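Local atomic coordinates of AP endonuclease, family 2 (Brucella melitensis biovar Abortus, PDB entry 3NGF), a protein that probably interconverts hydroxypyruvate and tartronate semialdehyde as a manganese-binding hydroxypyruvate isomerase of the xylose isomerase-like TIM-barrel type. Residues F25-A33 against V52-L62; L99-L110 against K139-L148. One frame throughout, in Å; residues are numbered along the deposited sequence. Where two conformers were deposited one is given.

Interaction 1: F25-A33 against V52-L62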
# COMPACT_ATOMS: atom_id res chain seq x y z
N PHE A 25 -4.66 15.26 -10.45
CA PHE A 25 -3.58 14.53 -9.80
C PHE A 25 -2.30 15.33 -9.59
O PHE A 25 -1.77 15.40 -8.48
CB PHE A 25 -3.28 13.27 -10.62
CG PHE A 25 -2.14 12.42 -10.07
CD1 PHE A 25 -2.28 11.72 -8.88
CD2 PHE A 25 -0.95 12.31 -10.77
CE1 PHE A 25 -1.25 10.93 -8.39
CE2 PHE A 25 0.08 11.53 -10.29
CZ PHE A 25 -0.08 10.84 -9.08
N LEU A 26 -1.82 15.99 -10.64
CA LEU A 26 -0.54 16.70 -10.51
C LEU A 26 -0.58 17.84 -9.48
O LEU A 26 0.46 18.15 -8.87
CB LEU A 26 -0.03 17.17 -11.85
CG LEU A 26 0.38 16.07 -12.84
CD1 LEU A 26 0.92 16.66 -14.13
CD2 LEU A 26 1.44 15.12 -12.23
N GLU A 27 -1.75 18.44 -9.30
CA GLU A 27 -1.94 19.53 -8.34
C GLU A 27 -1.98 19.04 -6.88
O GLU A 27 -1.85 19.84 -5.94
CB GLU A 27 -3.22 20.32 -8.70
CG GLU A 27 -3.06 21.24 -9.93
CD GLU A 27 -4.35 21.85 -10.46
OE1 GLU A 27 -4.49 21.97 -11.70
OE2 GLU A 27 -5.23 22.20 -9.63
N ARG A 28 -2.14 17.73 -6.68
CA ARG A 28 -2.31 17.15 -5.33
C ARG A 28 -1.02 17.17 -4.50
O ARG A 28 -1.07 17.21 -3.28
CB ARG A 28 -2.89 15.72 -5.41
CG ARG A 28 -4.24 15.73 -6.14
CD ARG A 28 -4.93 14.37 -6.21
NE ARG A 28 -6.04 14.46 -7.15
CZ ARG A 28 -6.54 13.45 -7.84
NH1 ARG A 28 -6.08 12.20 -7.67
NH2 ARG A 28 -7.55 13.68 -8.68
N PHE A 29 0.13 17.13 -5.19
CA PHE A 29 1.42 17.14 -4.51
C PHE A 29 1.61 18.42 -3.68
O PHE A 29 1.91 18.35 -2.48
CB PHE A 29 2.57 16.96 -5.50
CG PHE A 29 2.57 15.60 -6.18
CD1 PHE A 29 3.34 14.57 -5.69
CD2 PHE A 29 1.80 15.38 -7.32
CE1 PHE A 29 3.36 13.33 -6.30
CE2 PHE A 29 1.80 14.15 -7.95
CZ PHE A 29 2.57 13.11 -7.42
N ARG A 30 1.37 19.57 -4.31
CA ARG A 30 1.44 20.86 -3.61
C ARG A 30 0.43 20.93 -2.45
O ARG A 30 0.75 21.41 -1.35
CB ARG A 30 1.16 21.99 -4.58
CG ARG A 30 1.22 23.39 -3.91
CD ARG A 30 0.97 24.53 -4.90
NE ARG A 30 -0.35 24.46 -5.54
CZ ARG A 30 -1.49 24.89 -5.01
NH1 ARG A 30 -1.53 25.44 -3.79
NH2 ARG A 30 -2.62 24.78 -5.69
N LEU A 31 -0.79 20.50 -2.70
CA LEU A 31 -1.79 20.55 -1.62
C LEU A 31 -1.43 19.68 -0.40
O LEU A 31 -1.63 20.09 0.75
CB LEU A 31 -3.18 20.23 -2.15
CG LEU A 31 -3.78 21.17 -3.19
CD1 LEU A 31 -5.26 20.76 -3.40
CD2 LEU A 31 -3.68 22.65 -2.82
N ALA A 32 -0.85 18.50 -0.63
CA ALA A 32 -0.41 17.62 0.43
C ALA A 32 0.72 18.26 1.20
O ALA A 32 0.71 18.26 2.42
CB ALA A 32 0.05 16.23 -0.15
N ALA A 33 1.69 18.84 0.50
CA ALA A 33 2.81 19.51 1.17
C ALA A 33 2.35 20.74 1.99
O ALA A 33 2.81 20.94 3.12
CB ALA A 33 3.89 19.89 0.15
N VAL A 52 8.23 13.88 -14.52
CA VAL A 52 7.30 14.89 -14.05
C VAL A 52 6.96 14.62 -12.58
O VAL A 52 7.02 15.52 -11.76
CB VAL A 52 6.02 14.95 -14.94
CG1 VAL A 52 4.93 15.86 -14.32
CG2 VAL A 52 6.39 15.39 -16.37
N ILE A 53 6.62 13.37 -12.25
CA ILE A 53 6.35 13.00 -10.86
C ILE A 53 7.59 13.23 -9.98
O ILE A 53 7.47 13.77 -8.88
CB ILE A 53 5.87 11.53 -10.71
CG1 ILE A 53 4.50 11.33 -11.35
CG2 ILE A 53 5.79 11.15 -9.22
CD1 ILE A 53 4.05 9.83 -11.38
N ALA A 54 8.78 12.89 -10.49
CA ALA A 54 10.05 13.16 -9.74
C ALA A 54 10.17 14.66 -9.38
O ALA A 54 10.54 15.03 -8.25
CB ALA A 54 11.30 12.71 -10.57
N ARG A 55 9.84 15.51 -10.35
CA ARG A 55 9.90 16.97 -10.15
C ARG A 55 8.83 17.45 -9.19
O ARG A 55 9.06 18.33 -8.37
CB ARG A 55 9.86 17.72 -11.49
CG ARG A 55 11.22 17.73 -12.22
CD ARG A 55 11.18 18.66 -13.43
NE ARG A 55 10.34 18.13 -14.51
CZ ARG A 55 10.73 17.29 -15.46
NH1 ARG A 55 9.88 16.87 -16.38
NH2 ARG A 55 11.98 16.86 -15.50
N GLU A 56 7.64 16.85 -9.24
CA GLU A 56 6.62 17.14 -8.23
C GLU A 56 7.13 16.89 -6.81
O GLU A 56 6.93 17.72 -5.90
CB GLU A 56 5.37 16.29 -8.43
CG GLU A 56 4.51 16.56 -9.63
CD GLU A 56 3.80 17.91 -9.63
OE1 GLU A 56 3.79 18.63 -8.59
OE2 GLU A 56 3.22 18.22 -10.69
N LEU A 57 7.75 15.74 -6.60
CA LEU A 57 8.32 15.38 -5.30
C LEU A 57 9.42 16.33 -4.84
O LEU A 57 9.42 16.78 -3.70
CB LEU A 57 8.88 13.95 -5.35
CG LEU A 57 7.87 12.84 -5.59
CD1 LEU A 57 8.61 11.51 -5.88
CD2 LEU A 57 6.86 12.69 -4.43
N LYS A 58 10.31 16.69 -5.76
CA LYS A 58 11.45 17.55 -5.42
C LYS A 58 10.97 18.96 -5.12
O LYS A 58 11.41 19.57 -4.13
CB LYS A 58 12.47 17.55 -6.56
CG LYS A 58 13.74 18.38 -6.32
CD LYS A 58 14.70 18.25 -7.49
CE LYS A 58 15.96 19.08 -7.32
NZ LYS A 58 16.80 19.02 -8.57
N GLN A 59 10.07 19.48 -5.95
CA GLN A 59 9.65 20.87 -5.86
C GLN A 59 8.82 21.12 -4.59
O GLN A 59 8.85 22.22 -4.02
CB GLN A 59 8.89 21.28 -7.12
CG GLN A 59 8.44 22.73 -7.09
CD GLN A 59 7.94 23.22 -8.45
OE1 GLN A 59 8.32 22.68 -9.52
NE2 GLN A 59 7.06 24.24 -8.42
N HIS A 60 8.10 20.09 -4.17
CA HIS A 60 7.24 20.18 -3.01
C HIS A 60 7.80 19.47 -1.76
O HIS A 60 7.06 19.30 -0.77
CB HIS A 60 5.84 19.71 -3.40
CG HIS A 60 5.27 20.50 -4.54
ND1 HIS A 60 5.03 21.85 -4.43
CD2 HIS A 60 4.96 20.17 -5.82
CE1 HIS A 60 4.59 22.32 -5.58
NE2 HIS A 60 4.52 21.31 -6.44
N ASN A 61 9.07 19.09 -1.80
CA ASN A 61 9.75 18.47 -0.66
C ASN A 61 8.98 17.29 -0.08
O ASN A 61 8.59 17.30 1.10
CB ASN A 61 9.98 19.51 0.42
CG ASN A 61 10.67 20.72 -0.11
OD1 ASN A 61 10.07 21.80 -0.26
ND2 ASN A 61 11.95 20.56 -0.45
N LEU A 62 8.75 16.29 -0.93
CA LEU A 62 7.97 15.12 -0.55
C LEU A 62 8.73 13.84 -0.84
O LEU A 62 9.48 13.78 -1.81
CB LEU A 62 6.68 15.07 -1.36
CG LEU A 62 5.59 16.11 -1.07
CD1 LEU A 62 4.49 16.05 -2.17
CD2 LEU A 62 4.98 15.89 0.33
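Two neighbouring outer helices of a TIM barrel, 25-34 and 50-59, meet through Phe29 and Glu56, and the pair illustrates how an aromatic ring and the aliphatic part of an acidic side chain can fill such an interface. The short segments run nearly parallel, at 17° with their axes 9.5 Å apart, a spacing that leaves room for side chains between them. The Phe29 ring fills much of that room. Over one of its faces lies Glu56 CB, 3.8 Å from the ring centroid in a CH-pi contact, while Leu57 CD2 and, in the conformer given, Ile53 CG2 close in on the outer ring atoms. A bend at chi2 (-67°) carries Glu56 CG across the ring by Phe29 CD2, and the carboxylate plane ends within 18° of the ring plane. Glu56 OE2 lies 3.3 Å from Leu26 O; both are acceptors, and no hydrogen bond joins them. One turn after Glu56, His60 makes a second CH-pi contact: Arg30 CB sits over a face of its ring, 3.9 Å from the centroid, while the guanidinium end leads away to a salt bridge with Glu34. His60 NE2 is hydrogen-bonded to a glycerol. Beyond it, Asn61 serves as the C-prime residue of a Schellman motif, where the chain turns back to bring Leu62 CD1 to 3.5 Å from Phe29 O and CD2 against Ala33 CB. On the barrel side, Ala32, Leu57 and Leu62 all pack on Val40 of strand 39-41, which lies between these helices in the chain, and Leu62 leads directly into strand 63-68.

Interaction 2: L99-L110 against K139-L148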
# COMPACT_ATOMS: atom_id res chain seq x y z
N LEU A 99 10.04 -0.73 -11.54
CA LEU A 99 11.42 -0.41 -11.14
C LEU A 99 11.87 0.92 -11.75
O LEU A 99 12.45 1.75 -11.03
CB LEU A 99 12.40 -1.56 -11.49
CG LEU A 99 13.87 -1.42 -11.10
CD1 LEU A 99 14.04 -1.09 -9.61
CD2 LEU A 99 14.69 -2.68 -11.49
N HIS A 100 11.59 1.12 -13.04
CA HIS A 100 11.89 2.41 -13.70
C HIS A 100 11.32 3.59 -12.94
O HIS A 100 12.03 4.54 -12.63
CB HIS A 100 11.39 2.44 -15.16
CG HIS A 100 11.42 3.80 -15.77
ND1 HIS A 100 12.59 4.44 -16.13
CD2 HIS A 100 10.41 4.67 -16.06
CE1 HIS A 100 12.31 5.64 -16.62
NE2 HIS A 100 11.00 5.80 -16.60
N TYR A 101 10.03 3.49 -12.58
CA TYR A 101 9.41 4.54 -11.79
C TYR A 101 9.95 4.62 -10.37
O TYR A 101 10.17 5.72 -9.84
CB TYR A 101 7.88 4.35 -11.75
CG TYR A 101 7.17 4.86 -12.97
CD1 TYR A 101 7.18 4.13 -14.16
CD2 TYR A 101 6.47 6.06 -12.95
CE1 TYR A 101 6.53 4.58 -15.28
CE2 TYR A 101 5.81 6.52 -14.06
CZ TYR A 101 5.84 5.79 -15.23
OH TYR A 101 5.19 6.26 -16.34
N ALA A 102 10.18 3.47 -9.74
CA ALA A 102 10.73 3.47 -8.37
C ALA A 102 12.10 4.13 -8.28
O ALA A 102 12.35 4.91 -7.37
CB ALA A 102 10.81 2.04 -7.81
N LEU A 103 12.96 3.89 -9.26
CA LEU A 103 14.26 4.57 -9.25
C LEU A 103 14.10 6.08 -9.50
O LEU A 103 14.72 6.89 -8.79
CB LEU A 103 15.20 3.90 -10.26
CG LEU A 103 15.55 2.44 -9.93
CD1 LEU A 103 16.36 1.76 -11.07
CD2 LEU A 103 16.35 2.35 -8.61
N ALA A 104 13.26 6.46 -10.46
CA ALA A 104 12.99 7.88 -10.71
C ALA A 104 12.46 8.66 -9.51
O ALA A 104 12.82 9.83 -9.30
CB ALA A 104 12.07 8.05 -11.93
N LEU A 105 11.60 8.01 -8.72
CA LEU A 105 10.97 8.63 -7.57
C LEU A 105 11.67 8.35 -6.23
O LEU A 105 11.17 8.77 -5.17
CB LEU A 105 9.51 8.16 -7.47
CG LEU A 105 8.64 8.29 -8.73
CD1 LEU A 105 7.17 7.98 -8.40
CD2 LEU A 105 8.79 9.62 -9.40
N ASP A 106 12.83 7.68 -6.28
CA ASP A 106 13.55 7.20 -5.09
C ASP A 106 12.60 6.50 -4.08
O ASP A 106 12.65 6.77 -2.86
CB ASP A 106 14.31 8.36 -4.45
CG ASP A 106 15.28 7.92 -3.35
OD1 ASP A 106 15.77 6.78 -3.36
OD2 ASP A 106 15.54 8.76 -2.45
N CYS A 107 11.75 5.62 -4.59
CA CYS A 107 10.76 4.91 -3.77
C CYS A 107 11.34 3.55 -3.44
O CYS A 107 11.85 2.85 -4.34
CB CYS A 107 9.45 4.75 -4.52
SG CYS A 107 8.14 3.97 -3.54
N ARG A 108 11.28 3.21 -2.15
CA ARG A 108 11.89 2.02 -1.58
C ARG A 108 10.91 0.84 -1.38
O ARG A 108 11.32 -0.24 -0.96
CB ARG A 108 12.52 2.38 -0.23
CG ARG A 108 13.43 3.63 -0.26
CD ARG A 108 14.57 3.42 -1.23
NE ARG A 108 15.47 4.58 -1.36
CZ ARG A 108 16.35 4.96 -0.44
NH1 ARG A 108 16.49 4.30 0.70
NH2 ARG A 108 17.12 6.01 -0.68
N THR A 109 9.63 1.06 -1.68
CA THR A 109 8.57 0.08 -1.35
C THR A 109 7.51 0.03 -2.45
O THR A 109 6.99 1.06 -2.84
CB THR A 109 7.91 0.41 0.01
OG1 THR A 109 8.91 0.70 0.98
CG2 THR A 109 7.02 -0.75 0.49
N LEU A 110 7.21 -1.18 -2.95
CA LEU A 110 6.26 -1.37 -4.03
C LEU A 110 5.28 -2.47 -3.64
O LEU A 110 5.71 -3.50 -3.09
CB LEU A 110 6.96 -1.80 -5.31
CG LEU A 110 7.94 -0.79 -5.90
CD1 LEU A 110 8.76 -1.45 -7.03
CD2 LEU A 110 7.15 0.40 -6.42
N LYS A 139 14.94 -8.99 -8.35
CA LYS A 139 15.17 -7.85 -9.25
C LYS A 139 15.28 -6.56 -8.45
O LYS A 139 16.04 -5.67 -8.83
CB LYS A 139 14.03 -7.74 -10.26
CG LYS A 139 14.17 -8.69 -11.44
CD LYS A 139 15.34 -8.29 -12.38
CE LYS A 139 15.10 -6.88 -13.00
NZ LYS A 139 16.19 -6.35 -13.89
N LEU A 140 14.52 -6.47 -7.36
CA LEU A 140 14.48 -5.24 -6.55
C LEU A 140 15.60 -5.14 -5.48
O LEU A 140 15.95 -4.03 -5.07
CB LEU A 140 13.12 -5.10 -5.89
CG LEU A 140 11.93 -4.99 -6.88
CD1 LEU A 140 10.58 -4.85 -6.11
CD2 LEU A 140 12.10 -3.93 -7.93
N ALA A 141 16.12 -6.27 -5.02
CA ALA A 141 17.13 -6.30 -3.93
C ALA A 141 18.38 -5.47 -4.23
O ALA A 141 18.90 -4.83 -3.32
CB ALA A 141 17.53 -7.78 -3.56
N PRO A 142 18.86 -5.46 -5.48
CA PRO A 142 20.05 -4.66 -5.81
C PRO A 142 19.88 -3.16 -5.57
O PRO A 142 20.87 -2.41 -5.46
CB PRO A 142 20.26 -4.92 -7.30
CG PRO A 142 19.70 -6.29 -7.51
CD PRO A 142 18.51 -6.38 -6.59
N HIS A 143 18.62 -2.74 -5.56
CA HIS A 143 18.23 -1.35 -5.37
C HIS A 143 17.65 -1.03 -3.99
O HIS A 143 17.19 0.10 -3.75
CB HIS A 143 17.23 -1.00 -6.48
CG HIS A 143 17.76 -1.29 -7.86
ND1 HIS A 143 18.74 -0.52 -8.44
CD2 HIS A 143 17.46 -2.26 -8.76
CE1 HIS A 143 19.01 -1.00 -9.65
NE2 HIS A 143 18.26 -2.06 -9.86
N GLY A 144 17.68 -2.02 -3.09
CA GLY A 144 17.21 -1.85 -1.74
C GLY A 144 15.70 -1.65 -1.68
O GLY A 144 15.20 -1.01 -0.76
N ILE A 145 14.99 -2.15 -2.70
CA ILE A 145 13.52 -1.98 -2.78
C ILE A 145 12.83 -3.23 -2.24
O ILE A 145 13.22 -4.37 -2.55
CB ILE A 145 13.06 -1.64 -4.22
CG1 ILE A 145 13.65 -0.29 -4.62
CG2 ILE A 145 11.51 -1.63 -4.31
CD1 ILE A 145 13.69 -0.03 -6.12
N THR A 146 11.79 -3.02 -1.43
CA THR A 146 10.99 -4.09 -0.85
C THR A 146 9.67 -4.22 -1.64
O THR A 146 9.10 -3.21 -2.06
CB THR A 146 10.69 -3.81 0.63
OG1 THR A 146 11.90 -3.88 1.40
CG2 THR A 146 9.65 -4.82 1.22
N VAL A 147 9.22 -5.45 -1.89
CA VAL A 147 7.92 -5.71 -2.50
C VAL A 147 6.94 -6.22 -1.45
O VAL A 147 7.29 -7.09 -0.65
CB VAL A 147 8.00 -6.72 -3.69
CG1 VAL A 147 8.66 -8.04 -3.29
CG2 VAL A 147 6.63 -6.95 -4.34
N LEU A 148 5.72 -5.70 -1.48
CA LEU A 148 4.72 -6.06 -0.49
C LEU A 148 3.53 -6.76 -1.06
O LEU A 148 3.11 -6.52 -2.20
CB LEU A 148 4.21 -4.81 0.25
CG LEU A 148 5.24 -3.93 0.94
CD1 LEU A 148 4.53 -2.74 1.64
CD2 LEU A 148 6.13 -4.74 1.90
O HOH W 1 13.23 -1.64 1.32
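Leu110 and Thr146 are joined backbone to backbone where strands 109-111 and 146-149 run side by side in parallel. Three bonds hold the register: Thr146 N gives to Arg108 O at 2.9 Å and is nearly straight (171°), Leu110 N gives to Thr146 O, and Leu148 N gives to Leu110 O at 2.7 Å. Thr109 thereby pairs with Thr146, and Leu110 with Val147. On the Thr109 side the packing is tight, with Thr109 CG2 only 3.4 Å from Leu148 CD1. Leu110 CD1, on the other face, reaches Ile145 CG2 and Leu140 CD1, the start of a hydrophobic layer between sheet and helices. Ile145 continues this layer: with CG1 anti to its carbonyl carbon (chi1 -63°), CD1 reaches Leu99 CD1 at 3.7 Å and also touches Ala102 CB. Farther out, the His143 ring is packed between Leu103 CD1 over one face, 4.3 Å from the ring centroid, and Pro142 CB over the opposite face, while Leu99 CD1 meets its CD2 atom. Schellman motifs at Asp106 and Gly144 end the two helices and turn the chain into the strands. In the conformer given, Arg108 grips Asp106 side-on, NE (3.0 Å) and NH2 both giving to Asp106 OD1 in a salt bridge. A water donates to both Arg108 O and Gly144 O, linking the chains where they enter the strands. Helix 122-140 links the two strands in a beta-alpha-beta unit, the repeating step of the TIM barrel, and strand 146-149 leads on to Glu150, which binds manganese and is a predicted proton donor/acceptor.

Following the chain from its N terminus, interaction 1 comes first: helix 25-34 leads through strand 39-41 to helix 50-59, and the contact closes a loop of 18 intervening residues that includes that strand. Strand 63-68 and helix 88-104 then carry the chain to interaction 2, which closes a longer loop of 28 residues, mostly helix 122-140. The two loops are in series, neither enclosing nor crossing the other. They nevertheless touch, with Ala54 CB lying 3.5 Å from Ala104 O, so the packing of helix 50-59 passes on to helix 88-104. Interaction 1 joins two outer helices, and the residue leading into strand 63-68, around the strand barrel; interaction 2 reaches from helices into adjacent strands of the wall.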